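Local coordinates for protein toll-like receptor 13 (Mus musculus, PDB 4Z0C) that recognises single-stranded bacterial 23S ribosomal RNA through its leucine-rich-repeat ectodomain and signals through MYD88 and TRAF6 to switch on NF-kappa-B and inflammation, at residues H14-I19 with R35-L40; K21-L26 with N45-L50; H39-H44 with D63-W68. One frame throughout, in Å; residues are numbered along the deposited sequence.

Interaction 1: H14-I19 with R35-L40. With NAG (2-acetamido-2-deoxy-beta-D-glucopyranose), chain E; NAG (2-acetamido-2-deoxy-beta-D-glucopyranose), chain B; nucleotides of chain C.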
loop_
_atom_site.group_PDB
_atom_site.type_symbol
_atom_site.label_atom_id
_atom_site.label_comp_id
_atom_site.label_asym_id
_atom_site.label_seq_id
_atom_site.Cartn_x
_atom_site.Cartn_y
_atom_site.Cartn_z
ATOM N N HIS A 14 -6.416 22.475 -30.717
ATOM C CA HIS A 14 -7.285 21.860 -31.738
ATOM C C HIS A 14 -7.995 20.582 -31.250
ATOM O O HIS A 14 -8.833 20.013 -31.958
ATOM C CB HIS A 14 -6.470 21.544 -32.991
ATOM C CG HIS A 14 -5.766 22.733 -33.557
ATOM N ND1 HIS A 14 -4.433 22.993 -33.319
ATOM C CD2 HIS A 14 -6.216 23.753 -34.324
ATOM C CE1 HIS A 14 -4.089 24.115 -33.924
ATOM N NE2 HIS A 14 -5.154 24.599 -34.537
ATOM N N HIS A 15 -7.654 20.120 -30.047
ATOM C CA HIS A 15 -8.293 18.926 -29.496
ATOM C C HIS A 15 -9.318 19.314 -28.439
ATOM O O HIS A 15 -8.997 20.043 -27.499
ATOM C CB HIS A 15 -7.244 17.967 -28.909
ATOM C CG HIS A 15 -6.343 17.354 -29.937
ATOM N ND1 HIS A 15 -5.854 16.072 -29.832
ATOM C CD2 HIS A 15 -5.850 17.846 -31.097
ATOM C CE1 HIS A 15 -5.091 15.804 -30.876
ATOM N NE2 HIS A 15 -5.082 16.860 -31.664
ATOM N N VAL A 16 -10.546 18.820 -28.575
ATOM C CA VAL A 16 -11.596 19.187 -27.624
ATOM C C VAL A 16 -12.204 17.957 -26.955
ATOM O O VAL A 16 -12.552 16.994 -27.626
ATOM C CB VAL A 16 -12.710 20.027 -28.313
ATOM C CG1 VAL A 16 -13.863 20.304 -27.359
ATOM C CG2 VAL A 16 -12.139 21.329 -28.817
ATOM N N LEU A 17 -12.345 18.012 -25.633
ATOM C CA LEU A 17 -12.836 16.889 -24.844
ATOM C C LEU A 17 -14.149 17.234 -24.155
ATOM O O LEU A 17 -14.244 18.247 -23.499
ATOM C CB LEU A 17 -11.804 16.533 -23.773
ATOM C CG LEU A 17 -10.358 16.355 -24.225
ATOM C CD1 LEU A 17 -9.418 16.650 -23.059
ATOM C CD2 LEU A 17 -10.131 14.946 -24.755
ATOM N N CYS A 18 -15.147 16.373 -24.273
ATOM C CA CYS A 18 -16.434 16.573 -23.609
ATOM C C CYS A 18 -16.842 15.213 -23.053
ATOM O O CYS A 18 -17.871 14.643 -23.445
ATOM C CB CYS A 18 -17.522 17.045 -24.588
ATOM S SG CYS A 18 -16.953 18.124 -25.869
ATOM N N ILE A 19 -16.027 14.698 -22.143
ATOM C CA ILE A 19 -16.138 13.322 -21.681
ATOM C C ILE A 19 -16.856 13.214 -20.331
ATOM O O ILE A 19 -16.509 13.900 -19.373
ATOM C CB ILE A 19 -14.737 12.663 -21.670
ATOM C CG1 ILE A 19 -14.277 12.494 -23.123
ATOM C CG2 ILE A 19 -14.760 11.306 -20.984
ATOM C CD1 ILE A 19 -12.826 12.771 -23.337
ATOM N N ARG A 35 -14.033 27.067 -34.276
ATOM C CA ARG A 35 -14.155 26.583 -35.638
ATOM C C ARG A 35 -12.867 25.887 -36.087
ATOM O O ARG A 35 -12.878 25.130 -37.054
ATOM C CB ARG A 35 -14.518 27.742 -36.585
ATOM C CG ARG A 35 -15.843 28.428 -36.257
ATOM C CD ARG A 35 -16.104 29.638 -37.157
ATOM N NE ARG A 35 -17.166 29.370 -38.124
ATOM C CZ ARG A 35 -16.986 28.725 -39.274
ATOM N NH1 ARG A 35 -18.012 28.515 -40.085
ATOM N NH2 ARG A 35 -15.780 28.283 -39.609
ATOM N N TYR A 36 -11.758 26.142 -35.386
ATOM C CA TYR A 36 -10.475 25.524 -35.754
ATOM C C TYR A 36 -10.258 24.120 -35.142
ATOM O O TYR A 36 -9.180 23.534 -35.260
ATOM C CB TYR A 36 -9.291 26.455 -35.430
ATOM C CG TYR A 36 -9.180 26.854 -33.973
ATOM C CD1 TYR A 36 -8.881 25.910 -32.993
ATOM C CD2 TYR A 36 -9.318 28.184 -33.577
ATOM C CE1 TYR A 36 -8.761 26.265 -31.653
ATOM C CE2 TYR A 36 -9.198 28.550 -32.241
ATOM C CZ TYR A 36 -8.923 27.582 -31.284
ATOM O OH TYR A 36 -8.800 27.923 -29.955
ATOM N N THR A 37 -11.289 23.600 -34.484
ATOM C CA THR A 37 -11.231 22.304 -33.823
ATOM C C THR A 37 -11.015 21.156 -34.811
ATOM O O THR A 37 -11.821 20.944 -35.709
ATOM C CB THR A 37 -12.520 22.066 -32.997
ATOM O OG1 THR A 37 -12.615 23.068 -31.975
ATOM C CG2 THR A 37 -12.520 20.698 -32.334
ATOM N N THR A 38 -9.934 20.400 -34.632
ATOM C CA THR A 38 -9.672 19.259 -35.502
ATOM C C THR A 38 -10.040 17.925 -34.878
ATOM O O THR A 38 -10.474 17.024 -35.582
ATOM C CB THR A 38 -8.224 19.235 -36.028
ATOM O OG1 THR A 38 -7.309 18.992 -34.966
ATOM C CG2 THR A 38 -7.885 20.582 -36.684
ATOM N N HIS A 39 -9.881 17.797 -33.563
ATOM C CA HIS A 39 -10.256 16.565 -32.849
ATOM C C HIS A 39 -11.311 16.841 -31.784
ATOM O O HIS A 39 -11.124 17.699 -30.906
ATOM C CB HIS A 39 -9.051 15.907 -32.169
ATOM C CG HIS A 39 -7.978 15.462 -33.111
ATOM N ND1 HIS A 39 -7.249 16.338 -33.883
ATOM C CD2 HIS A 39 -7.505 14.227 -33.401
ATOM C CE1 HIS A 39 -6.370 15.666 -34.604
ATOM N NE2 HIS A 39 -6.518 14.379 -34.345
ATOM N N LEU A 40 -12.414 16.112 -31.853
ATOM C CA LEU A 40 -13.513 16.309 -30.923
ATOM C C LEU A 40 -13.884 14.973 -30.327
ATOM O O LEU A 40 -14.227 14.064 -31.059
ATOM C CB LEU A 40 -14.721 16.904 -31.639
ATOM C CG LEU A 40 -15.998 17.097 -30.812
ATOM C CD1 LEU A 40 -15.751 18.026 -29.584
ATOM C CD2 LEU A 40 -17.124 17.645 -31.685
HETATM C C1 NAG E . -10.656 11.462 -26.727
HETATM C C2 NAG E . -9.803 10.432 -25.942
HETATM C C3 NAG E . -8.323 10.765 -26.037
HETATM C C4 NAG E . -7.920 10.864 -27.497
HETATM C C5 NAG E . -8.757 11.995 -28.062
HETATM C C6 NAG E . -8.352 12.346 -29.493
HETATM C C7 NAG E . -10.996 9.564 -24.000
HETATM C C8 NAG E . -11.119 9.568 -22.492
HETATM N N2 NAG E . -10.088 10.379 -24.525
HETATM O O3 NAG E . -7.560 9.817 -25.341
HETATM O O4 NAG E . -6.545 11.142 -27.634
HETATM O O5 NAG E . -10.113 11.591 -28.023
HETATM O O6 NAG E . -9.383 13.094 -30.107
HETATM O O7 NAG E . -11.723 8.869 -24.701
HETATM C C1 NAG B . -5.446 10.179 -27.614
HETATM C C2 NAG B . -4.299 10.538 -28.543
HETATM C C3 NAG B . -3.090 9.628 -28.299
HETATM C C4 NAG B . -2.684 9.604 -26.817
HETATM C C5 NAG B . -3.918 9.220 -25.997
HETATM C C6 NAG B . -3.675 9.340 -24.504
HETATM C C7 NAG B . -5.003 11.583 -30.673
HETATM C C8 NAG B . -5.575 11.346 -32.054
HETATM N N2 NAG B . -4.769 10.489 -29.926
HETATM O O3 NAG B . -2.022 10.098 -29.073
HETATM O O4 NAG B . -1.546 8.776 -26.516
HETATM O O5 NAG B . -5.027 10.065 -26.262
HETATM O O6 NAG B . -4.931 9.131 -23.901
HETATM O O7 NAG B . -4.777 12.742 -30.280
ATOM P P A C 6 -2.117 14.712 -19.381
ATOM O OP1 A C 6 -1.426 13.591 -20.070
ATOM O OP2 A C 6 -1.297 15.898 -19.067
ATOM O "O5'" A C 6 -3.396 15.100 -20.241
ATOM C "C5'" A C 6 -4.330 16.093 -19.801
ATOM C "C4'" A C 6 -5.739 15.760 -20.240
ATOM O "O4'" A C 6 -5.785 15.671 -21.696
ATOM C "C3'" A C 6 -6.273 14.430 -19.733
ATOM O "O3'" A C 6 -7.690 14.531 -19.630
ATOM C "C2'" A C 6 -5.914 13.469 -20.869
ATOM O "O2'" A C 6 -6.698 12.300 -20.918
ATOM C "C1'" A C 6 -6.147 14.349 -22.096
ATOM N N9 A C 6 -5.308 14.032 -23.253
ATOM C C8 A C 6 -4.016 13.550 -23.272
ATOM N N7 A C 6 -3.513 13.439 -24.492
ATOM C C5 A C 6 -4.523 13.901 -25.327
ATOM C C6 A C 6 -4.612 14.056 -26.726
ATOM N N6 A C 6 -3.628 13.745 -27.567
ATOM N N1 A C 6 -5.761 14.551 -27.242
ATOM C C2 A C 6 -6.746 14.876 -26.392
ATOM N N3 A C 6 -6.788 14.775 -25.063
ATOM C C4 A C 6 -5.631 14.279 -24.581
#

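Interaction 2: K21-L26 with N45-L50. With NAG (2-acetamido-2-deoxy-beta-D-glucopyranose), chain S.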
loop_
_atom_site.group_PDB
_atom_site.type_symbol
_atom_site.label_atom_id
_atom_site.label_comp_id
_atom_site.label_asym_id
_atom_site.label_seq_id
_atom_site.Cartn_x
_atom_site.Cartn_y
_atom_site.Cartn_z
ATOM N N LYS A 21 -19.990 14.025 -19.364
ATOM C CA LYS A 21 -20.644 15.263 -18.960
ATOM C C LYS A 21 -22.165 15.124 -18.999
ATOM O O LYS A 21 -22.873 16.125 -18.976
ATOM C CB LYS A 21 -20.221 16.415 -19.870
ATOM C CG LYS A 21 -18.722 16.697 -19.929
ATOM C CD LYS A 21 -18.104 16.993 -18.568
ATOM C CE LYS A 21 -16.613 17.281 -18.716
ATOM N NZ LYS A 21 -15.798 16.731 -17.591
ATOM N N LYS A 22 -22.665 13.890 -19.075
ATOM C CA LYS A 22 -24.114 13.648 -19.122
ATOM C C LYS A 22 -24.787 14.414 -20.263
ATOM O O LYS A 22 -25.960 14.793 -20.168
ATOM C CB LYS A 22 -24.775 14.037 -17.800
ATOM C CG LYS A 22 -24.757 12.959 -16.724
ATOM C CD LYS A 22 -24.761 13.589 -15.348
ATOM C CE LYS A 22 -25.062 12.571 -14.275
ATOM N NZ LYS A 22 -26.508 12.217 -14.344
ATOM N N ILE A 23 -24.035 14.639 -21.335
ATOM C CA ILE A 23 -24.531 15.383 -22.476
ATOM C C ILE A 23 -25.658 14.630 -23.156
ATOM O O ILE A 23 -25.555 13.435 -23.445
ATOM C CB ILE A 23 -23.408 15.664 -23.488
ATOM C CG1 ILE A 23 -22.409 16.665 -22.904
ATOM C CG2 ILE A 23 -23.974 16.180 -24.813
ATOM C CD1 ILE A 23 -21.122 16.801 -23.718
ATOM N N THR A 24 -26.741 15.339 -23.423
ATOM C CA THR A 24 -27.886 14.707 -24.035
ATOM C C THR A 24 -28.262 15.391 -25.338
ATOM O O THR A 24 -28.817 14.757 -26.234
ATOM C CB THR A 24 -29.074 14.679 -23.067
ATOM O OG1 THR A 24 -30.131 13.911 -23.646
ATOM C CG2 THR A 24 -29.576 16.084 -22.792
ATOM N N ASN A 25 -27.921 16.673 -25.447
ATOM C CA ASN A 25 -28.183 17.466 -26.646
ATOM C C ASN A 25 -26.877 17.820 -27.369
ATOM O O ASN A 25 -26.133 18.707 -26.945
ATOM C CB ASN A 25 -28.975 18.724 -26.260
ATOM C CG ASN A 25 -29.577 19.444 -27.457
ATOM O OD1 ASN A 25 -28.902 19.678 -28.461
ATOM N ND2 ASN A 25 -30.866 19.794 -27.351
ATOM N N LEU A 26 -26.606 17.109 -28.460
ATOM C CA LEU A 26 -25.333 17.218 -29.176
ATOM C C LEU A 26 -25.038 18.636 -29.674
ATOM O O LEU A 26 -23.943 19.174 -29.456
ATOM C CB LEU A 26 -25.297 16.232 -30.351
ATOM C CG LEU A 26 -24.099 16.371 -31.291
ATOM C CD1 LEU A 26 -22.812 16.157 -30.530
ATOM C CD2 LEU A 26 -24.203 15.382 -32.452
ATOM N N ASN A 45 -21.338 9.772 -22.919
ATOM C CA ASN A 45 -22.441 10.702 -22.676
ATOM C C ASN A 45 -23.775 10.016 -23.002
ATOM O O ASN A 45 -23.806 8.814 -23.176
ATOM C CB ASN A 45 -22.250 11.998 -23.479
ATOM C CG ASN A 45 -21.118 12.856 -22.935
ATOM O OD1 ASN A 45 -21.269 13.527 -21.911
ATOM N ND2 ASN A 45 -19.972 12.834 -23.619
ATOM N N GLU A 46 -24.867 10.766 -23.119
ATOM C CA GLU A 46 -26.181 10.149 -23.327
ATOM C C GLU A 46 -26.869 10.694 -24.588
ATOM O O GLU A 46 -28.098 10.798 -24.645
ATOM C CB GLU A 46 -27.078 10.364 -22.099
ATOM C CG GLU A 46 -26.322 10.410 -20.767
ATOM C CD GLU A 46 -27.196 10.840 -19.592
ATOM O OE1 GLU A 46 -28.440 10.788 -19.722
ATOM O OE2 GLU A 46 -26.639 11.251 -18.544
ATOM N N ILE A 47 -26.062 11.027 -25.594
ATOM C CA ILE A 47 -26.554 11.475 -26.896
ATOM C C ILE A 47 -27.392 10.393 -27.589
ATOM O O ILE A 47 -26.985 9.239 -27.661
ATOM C CB ILE A 47 -25.375 11.862 -27.816
ATOM C CG1 ILE A 47 -24.564 12.999 -27.180
ATOM C CG2 ILE A 47 -25.875 12.228 -29.209
ATOM C CD1 ILE A 47 -23.158 13.138 -27.724
ATOM N N GLN A 48 -28.564 10.777 -28.090
ATOM C CA GLN A 48 -29.505 9.816 -28.651
ATOM C C GLN A 48 -29.741 10.017 -30.151
ATOM O O GLN A 48 -29.849 9.048 -30.895
ATOM C CB GLN A 48 -30.846 9.853 -27.909
ATOM C CG GLN A 48 -30.834 9.125 -26.578
ATOM C CD GLN A 48 -32.224 8.790 -26.057
ATOM O OE1 GLN A 48 -33.204 9.419 -26.419
ATOM N NE2 GLN A 48 -32.300 7.804 -25.178
ATOM N N VAL A 49 -29.800 11.262 -30.612
ATOM C CA VAL A 49 -30.014 11.486 -32.038
ATOM C C VAL A 49 -28.973 12.420 -32.631
ATOM O O VAL A 49 -28.460 13.316 -31.959
ATOM C CB VAL A 49 -31.443 12.015 -32.371
ATOM C CG1 VAL A 49 -32.514 11.198 -31.658
ATOM C CG2 VAL A 49 -31.575 13.475 -32.024
ATOM N N LEU A 50 -28.648 12.176 -33.896
ATOM C CA LEU A 50 -27.750 13.043 -34.640
ATOM C C LEU A 50 -28.555 13.712 -35.747
ATOM O O LEU A 50 -28.794 13.105 -36.799
ATOM C CB LEU A 50 -26.595 12.243 -35.251
ATOM C CG LEU A 50 -25.250 12.239 -34.519
ATOM C CD1 LEU A 50 -25.403 11.649 -33.139
ATOM C CD2 LEU A 50 -24.165 11.522 -35.306
HETATM C C1 NAG S . -31.285 20.689 -28.414
HETATM C C2 NAG S . -32.619 20.138 -28.939
HETATM C C3 NAG S . -33.360 21.112 -29.862
HETATM C C4 NAG S . -33.323 22.552 -29.348
HETATM C C5 NAG S . -31.903 22.943 -28.942
HETATM C C6 NAG S . -31.828 24.380 -28.421
HETATM C C7 NAG S . -32.842 17.706 -29.115
HETATM C C8 NAG S . -32.079 16.472 -29.511
HETATM N N2 NAG S . -32.416 18.869 -29.622
HETATM O O3 NAG S . -34.707 20.701 -29.990
HETATM O O4 NAG S . -33.819 23.434 -30.341
HETATM O O5 NAG S . -31.404 22.037 -27.972
HETATM O O6 NAG S . -32.781 24.626 -27.407
HETATM O O7 NAG S . -33.806 17.613 -28.352
#

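Interaction 3: H39-H44 with D63-W68. With NAG (2-acetamido-2-deoxy-beta-D-glucopyranose), chain E; NAG (2-acetamido-2-deoxy-beta-D-glucopyranose), chain B; nucleotides of chain C.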
loop_
_atom_site.group_PDB
_atom_site.type_symbol
_atom_site.label_atom_id
_atom_site.label_comp_id
_atom_site.label_asym_id
_atom_site.label_seq_id
_atom_site.Cartn_x
_atom_site.Cartn_y
_atom_site.Cartn_z
ATOM N N HIS A 39 -9.881 17.797 -33.563
ATOM C CA HIS A 39 -10.256 16.565 -32.849
ATOM C C HIS A 39 -11.311 16.841 -31.784
ATOM O O HIS A 39 -11.124 17.699 -30.906
ATOM C CB HIS A 39 -9.051 15.907 -32.169
ATOM C CG HIS A 39 -7.978 15.462 -33.111
ATOM N ND1 HIS A 39 -7.249 16.338 -33.883
ATOM C CD2 HIS A 39 -7.505 14.227 -33.401
ATOM C CE1 HIS A 39 -6.370 15.666 -34.604
ATOM N NE2 HIS A 39 -6.518 14.379 -34.345
ATOM N N LEU A 40 -12.414 16.112 -31.853
ATOM C CA LEU A 40 -13.513 16.309 -30.923
ATOM C C LEU A 40 -13.884 14.973 -30.327
ATOM O O LEU A 40 -14.227 14.064 -31.059
ATOM C CB LEU A 40 -14.721 16.904 -31.639
ATOM C CG LEU A 40 -15.998 17.097 -30.812
ATOM C CD1 LEU A 40 -15.751 18.026 -29.584
ATOM C CD2 LEU A 40 -17.124 17.645 -31.685
ATOM N N ASN A 41 -13.801 14.842 -29.004
ATOM C CA ASN A 41 -14.101 13.564 -28.348
ATOM C C ASN A 41 -15.315 13.676 -27.430
ATOM O O ASN A 41 -15.249 14.309 -26.382
ATOM C CB ASN A 41 -12.871 13.032 -27.573
ATOM C CG ASN A 41 -13.052 11.577 -27.108
ATOM O OD1 ASN A 41 -14.188 11.109 -27.035
ATOM N ND2 ASN A 41 -11.954 10.845 -26.822
ATOM N N LEU A 42 -16.419 13.039 -27.810
ATOM C CA LEU A 42 -17.633 13.107 -26.995
ATOM C C LEU A 42 -17.993 11.757 -26.378
ATOM O O LEU A 42 -19.163 11.463 -26.126
ATOM C CB LEU A 42 -18.814 13.638 -27.815
ATOM C CG LEU A 42 -18.782 15.138 -28.143
ATOM C CD1 LEU A 42 -19.191 15.437 -29.584
ATOM C CD2 LEU A 42 -19.693 15.875 -27.181
ATOM N N THR A 43 -16.970 10.955 -26.104
ATOM C CA THR A 43 -17.143 9.641 -25.476
ATOM C C THR A 43 -17.803 9.739 -24.099
ATOM O O THR A 43 -17.544 10.679 -23.352
ATOM C CB THR A 43 -15.781 8.948 -25.319
ATOM O OG1 THR A 43 -15.145 8.899 -26.600
ATOM C CG2 THR A 43 -15.925 7.533 -24.728
ATOM N N HIS A 44 -18.679 8.780 -23.805
ATOM C CA HIS A 44 -19.257 8.598 -22.473
ATOM C C HIS A 44 -20.263 9.705 -22.134
ATOM O O HIS A 44 -20.071 10.469 -21.195
ATOM C CB HIS A 44 -18.137 8.438 -21.417
ATOM C CG HIS A 44 -18.584 7.855 -20.111
ATOM N ND1 HIS A 44 -19.905 7.595 -19.813
ATOM C CD2 HIS A 44 -17.871 7.462 -19.027
ATOM C CE1 HIS A 44 -19.992 7.085 -18.596
ATOM N NE2 HIS A 44 -18.771 6.983 -18.104
ATOM N N ASP A 63 -11.069 14.122 -36.575
ATOM C CA ASP A 63 -11.253 12.967 -35.712
ATOM C C ASP A 63 -12.484 13.205 -34.843
ATOM O O ASP A 63 -12.497 14.094 -34.013
ATOM C CB ASP A 63 -9.993 12.828 -34.850
ATOM C CG ASP A 63 -9.951 11.549 -34.016
ATOM O OD1 ASP A 63 -10.957 11.192 -33.361
ATOM O OD2 ASP A 63 -8.876 10.911 -33.999
ATOM N N LEU A 64 -13.517 12.401 -35.012
ATOM C CA LEU A 64 -14.725 12.569 -34.220
ATOM C C LEU A 64 -15.024 11.261 -33.514
ATOM O O LEU A 64 -15.154 10.220 -34.164
ATOM C CB LEU A 64 -15.907 12.927 -35.108
ATOM C CG LEU A 64 -17.252 13.114 -34.406
ATOM C CD1 LEU A 64 -17.148 14.237 -33.380
ATOM C CD2 LEU A 64 -18.340 13.433 -35.429
ATOM N N ARG A 65 -15.139 11.309 -32.189
ATOM C CA ARG A 65 -15.419 10.105 -31.411
ATOM C C ARG A 65 -16.682 10.265 -30.590
ATOM O O ARG A 65 -16.771 11.130 -29.720
ATOM C CB ARG A 65 -14.245 9.752 -30.510
ATOM C CG ARG A 65 -12.980 9.423 -31.266
ATOM C CD ARG A 65 -11.788 9.196 -30.326
ATOM N NE ARG A 65 -10.547 9.238 -31.097
ATOM C CZ ARG A 65 -9.407 8.645 -30.748
ATOM N NH1 ARG A 65 -9.306 7.962 -29.595
ATOM N NH2 ARG A 65 -8.357 8.758 -31.554
ATOM N N LEU A 66 -17.651 9.409 -30.880
ATOM C CA LEU A 66 -18.941 9.427 -30.226
ATOM C C LEU A 66 -19.157 8.118 -29.526
ATOM O O LEU A 66 -20.302 7.687 -29.362
ATOM C CB LEU A 66 -20.044 9.633 -31.257
ATOM C CG LEU A 66 -20.151 11.047 -31.835
ATOM C CD1 LEU A 66 -20.833 11.052 -33.213
ATOM C CD2 LEU A 66 -20.956 11.902 -30.879
ATOM N N GLU A 67 -18.051 7.501 -29.101
ATOM C CA GLU A 67 -18.076 6.195 -28.436
ATOM C C GLU A 67 -18.887 6.225 -27.145
ATOM O O GLU A 67 -18.858 7.209 -26.411
ATOM C CB GLU A 67 -16.644 5.704 -28.156
ATOM C CG GLU A 67 -16.564 4.358 -27.429
ATOM C CD GLU A 67 -15.210 3.664 -27.571
ATOM O OE1 GLU A 67 -14.253 4.251 -28.117
ATOM O OE2 GLU A 67 -15.099 2.510 -27.121
ATOM N N TRP A 68 -19.615 5.143 -26.871
ATOM C CA TRP A 68 -20.332 4.998 -25.603
ATOM C C TRP A 68 -21.368 6.104 -25.412
ATOM O O TRP A 68 -21.243 6.929 -24.507
ATOM C CB TRP A 68 -19.350 4.962 -24.428
ATOM C CG TRP A 68 -19.925 4.478 -23.126
ATOM C CD1 TRP A 68 -21.211 4.072 -22.887
ATOM C CD2 TRP A 68 -19.227 4.356 -21.881
ATOM N NE1 TRP A 68 -21.355 3.707 -21.571
ATOM C CE2 TRP A 68 -20.150 3.867 -20.933
ATOM C CE3 TRP A 68 -17.911 4.608 -21.479
ATOM C CZ2 TRP A 68 -19.801 3.637 -19.609
ATOM C CZ3 TRP A 68 -17.563 4.376 -20.157
ATOM C CH2 TRP A 68 -18.504 3.893 -19.240
HETATM C C1 NAG E . -10.656 11.462 -26.727
HETATM C C2 NAG E . -9.803 10.432 -25.942
HETATM C C3 NAG E . -8.323 10.765 -26.037
HETATM C C4 NAG E . -7.920 10.864 -27.497
HETATM C C5 NAG E . -8.757 11.995 -28.062
HETATM C C6 NAG E . -8.352 12.346 -29.493
HETATM C C7 NAG E . -10.996 9.564 -24.000
HETATM C C8 NAG E . -11.119 9.568 -22.492
HETATM N N2 NAG E . -10.088 10.379 -24.525
HETATM O O3 NAG E . -7.560 9.817 -25.341
HETATM O O4 NAG E . -6.545 11.142 -27.634
HETATM O O5 NAG E . -10.113 11.591 -28.023
HETATM O O6 NAG E . -9.383 13.094 -30.107
HETATM O O7 NAG E . -11.723 8.869 -24.701
HETATM C C1 NAG B . -5.446 10.179 -27.614
HETATM C C2 NAG B . -4.299 10.538 -28.543
HETATM C C3 NAG B . -3.090 9.628 -28.299
HETATM C C4 NAG B . -2.684 9.604 -26.817
HETATM C C5 NAG B . -3.918 9.220 -25.997
HETATM C C6 NAG B . -3.675 9.340 -24.504
HETATM C C7 NAG B . -5.003 11.583 -30.673
HETATM C C8 NAG B . -5.575 11.346 -32.054
HETATM N N2 NAG B . -4.769 10.489 -29.926
HETATM O O3 NAG B . -2.022 10.098 -29.073
HETATM O O4 NAG B . -1.546 8.776 -26.516
HETATM O O5 NAG B . -5.027 10.065 -26.262
HETATM O O6 NAG B . -4.931 9.131 -23.901
HETATM O O7 NAG B . -4.777 12.742 -30.280
ATOM P P C C 12 -17.172 -1.261 -15.189
ATOM O OP1 C C 12 -16.424 -1.297 -13.899
ATOM O OP2 C C 12 -16.774 -2.260 -16.183
ATOM O "O5'" C C 12 -18.718 -1.272 -14.821
ATOM C "C5'" C C 12 -19.552 -2.330 -15.176
ATOM C "C4'" C C 12 -20.842 -1.844 -15.765
ATOM O "O4'" C C 12 -20.671 -0.535 -16.368
ATOM C "C3'" C C 12 -21.350 -2.732 -16.884
ATOM O "O3'" C C 12 -22.113 -3.804 -16.365
ATOM C "C2'" C C 12 -22.142 -1.779 -17.773
ATOM O "O2'" C C 12 -23.467 -1.631 -17.286
ATOM C "C1'" C C 12 -21.386 -0.457 -17.583
ATOM N N1 C C 12 -20.415 -0.152 -18.667
ATOM C C2 C C 12 -20.773 -0.040 -20.020
ATOM O O2 C C 12 -21.942 -0.237 -20.367
ATOM N N3 C C 12 -19.818 0.265 -20.935
ATOM C C4 C C 12 -18.556 0.475 -20.558
ATOM N N4 C C 12 -17.643 0.786 -21.480
ATOM C C5 C C 12 -18.167 0.390 -19.193
ATOM C C6 C C 12 -19.119 0.087 -18.307
HETATM O O HOH W 1 -11.930 12.548 -30.915
#

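Interaction 1: H14-I19 with R35-L40
With CG set beside the backbone N in both residues (chi1 -67° in His15, -62° in His39), two imidazoles point the same way from neighbouring parallel strands and form an offset stack, centroids 3.9 Å apart. His39 CB sits over the face of the His15 ring, a CH-pi contact. Flat and polar at its rim, histidine suits this place: with one face on His39, His15 still donates from ND1 to N1 of adenosine A6 of chain C at 3.0 Å. A hydrogen bond between His39 ND1 and Thr38 OG1, 2.9 Å long, steadies the second ring. In the backbone, His14 O accepts two bonds, a nearly straight one from His39 N and a more bent one from Thr38 N. On the buried face Val16 CG1 meets Leu40 CD1 at 3.7 Å, alongside Cys18, whose disulfide to Cys6 is consistent with the N-terminal cap usual in leucine-rich-repeat receptors. Strand 15-17 thus lies between antiparallel strand 7-9 and strand 39-41, which continues the parallel ladder into strand 63-65.

Interaction 2: K21-L26 with N45-L50
Asn45 OD1 gathers two backbone N-H groups of the preceding turn, the bonding of an asparagine ladder in a leucine-rich-repeat solenoid. Lys21 N comes in at 2.9 Å and Ile23 N at 3.0 Å, from opposite faces of the amide plane. A short amide suits the site because it can accept and donate at once: ND2 gives its hydrogens to Cys18 O and Leu42 O, so a buried polar group is satisfied at both ends. Ile23 CB lies against the same oxygen, while the Ile23 carbonyl accepts Glu46 N at 2.8 Å. Further along, isoleucine and leucine side chains fill the core: Ile23 CG2 runs beside Ile47 CG1, and Leu26, starting helix 26-30, spreads its two methyls over Ile47 and Leu50. Outside, the aliphatic part of Lys22 lies along Glu46, their charges too far apart for a salt bridge. Asn25 caps that helix through OD1 to Glu28 N and carries an N-linked sugar on ND2, whose acetyl methyl C8 lies 3.9 Å from Val49 CG2.

Interaction 3: H39-H44 with D63-W68
Two consecutive leucine-rich repeats, LRR 1 and LRR 2, meet here through parallel strands 39-41 and 63-65, whose axes run 4.9 Å apart. Leu40 N donates to Asp63 O, Leu40 O accepts from Arg65 N, and Leu42 N reaches Arg65 O at 2.7 Å. Leu40 and Leu64 lie side by side on the core face, CD2 to CD1 3.8 Å, as do Leu42 and Leu66 just beyond the strands; leucine at these alternating sites is the hallmark of leucine-rich repeats, each turn stacking its methyls on the next. The other face is polar. Asn41 bears the N-linked sugar on ND2, and its OD1 accepts Thr43 N at 2.9 Å, an Asx turn that shapes the chain. Arg65 reaches back along its own strand, extended from CG to NE, and grips Asp63 side-on, NE to OD1 3.0 Å and NH2 to OD2; one face of its guanidinium lies against the sugar on Asn41. A water joins Asp63 OD1 to O6 of that sugar. At the far end His44 N is held by Glu67 O. With CG anti to the backbone N in both (chi1 -163° and -165°), the His44 imidazole and the six-membered ring of Trp68 form a face-to-face stack, centroids 3.6 Å apart and planes 13° apart. The opposite face of the indole receives the base of cytidine C12 of chain C, Trp68 CH2 lying 3.5 Å from C5 of C12.

Interactions 1 and 3 share strand 39-41 and lie about 9 Å apart, centre to centre. The strand bonds to 15-17 along one edge, where Val16 O meets Asn41 N at 2.8 Å, and to 63-65 along the other. Both contacts touch the glycan on Asn41, and each carries an aromatic pair that meets the RNA, at A6 in interaction 1 and at C12 in interaction 3. Interaction 2 continues the same turns away from the strands, about 16 Å from interaction 1 and 11 Å from interaction 3 between centres. It joins interaction 1 through Asn45 ND2 and Cys18 O, 2.8 Å apart, and interaction 3 through core packing, Leu26 CD1 lying 3.8 Å from Leu42 CD1.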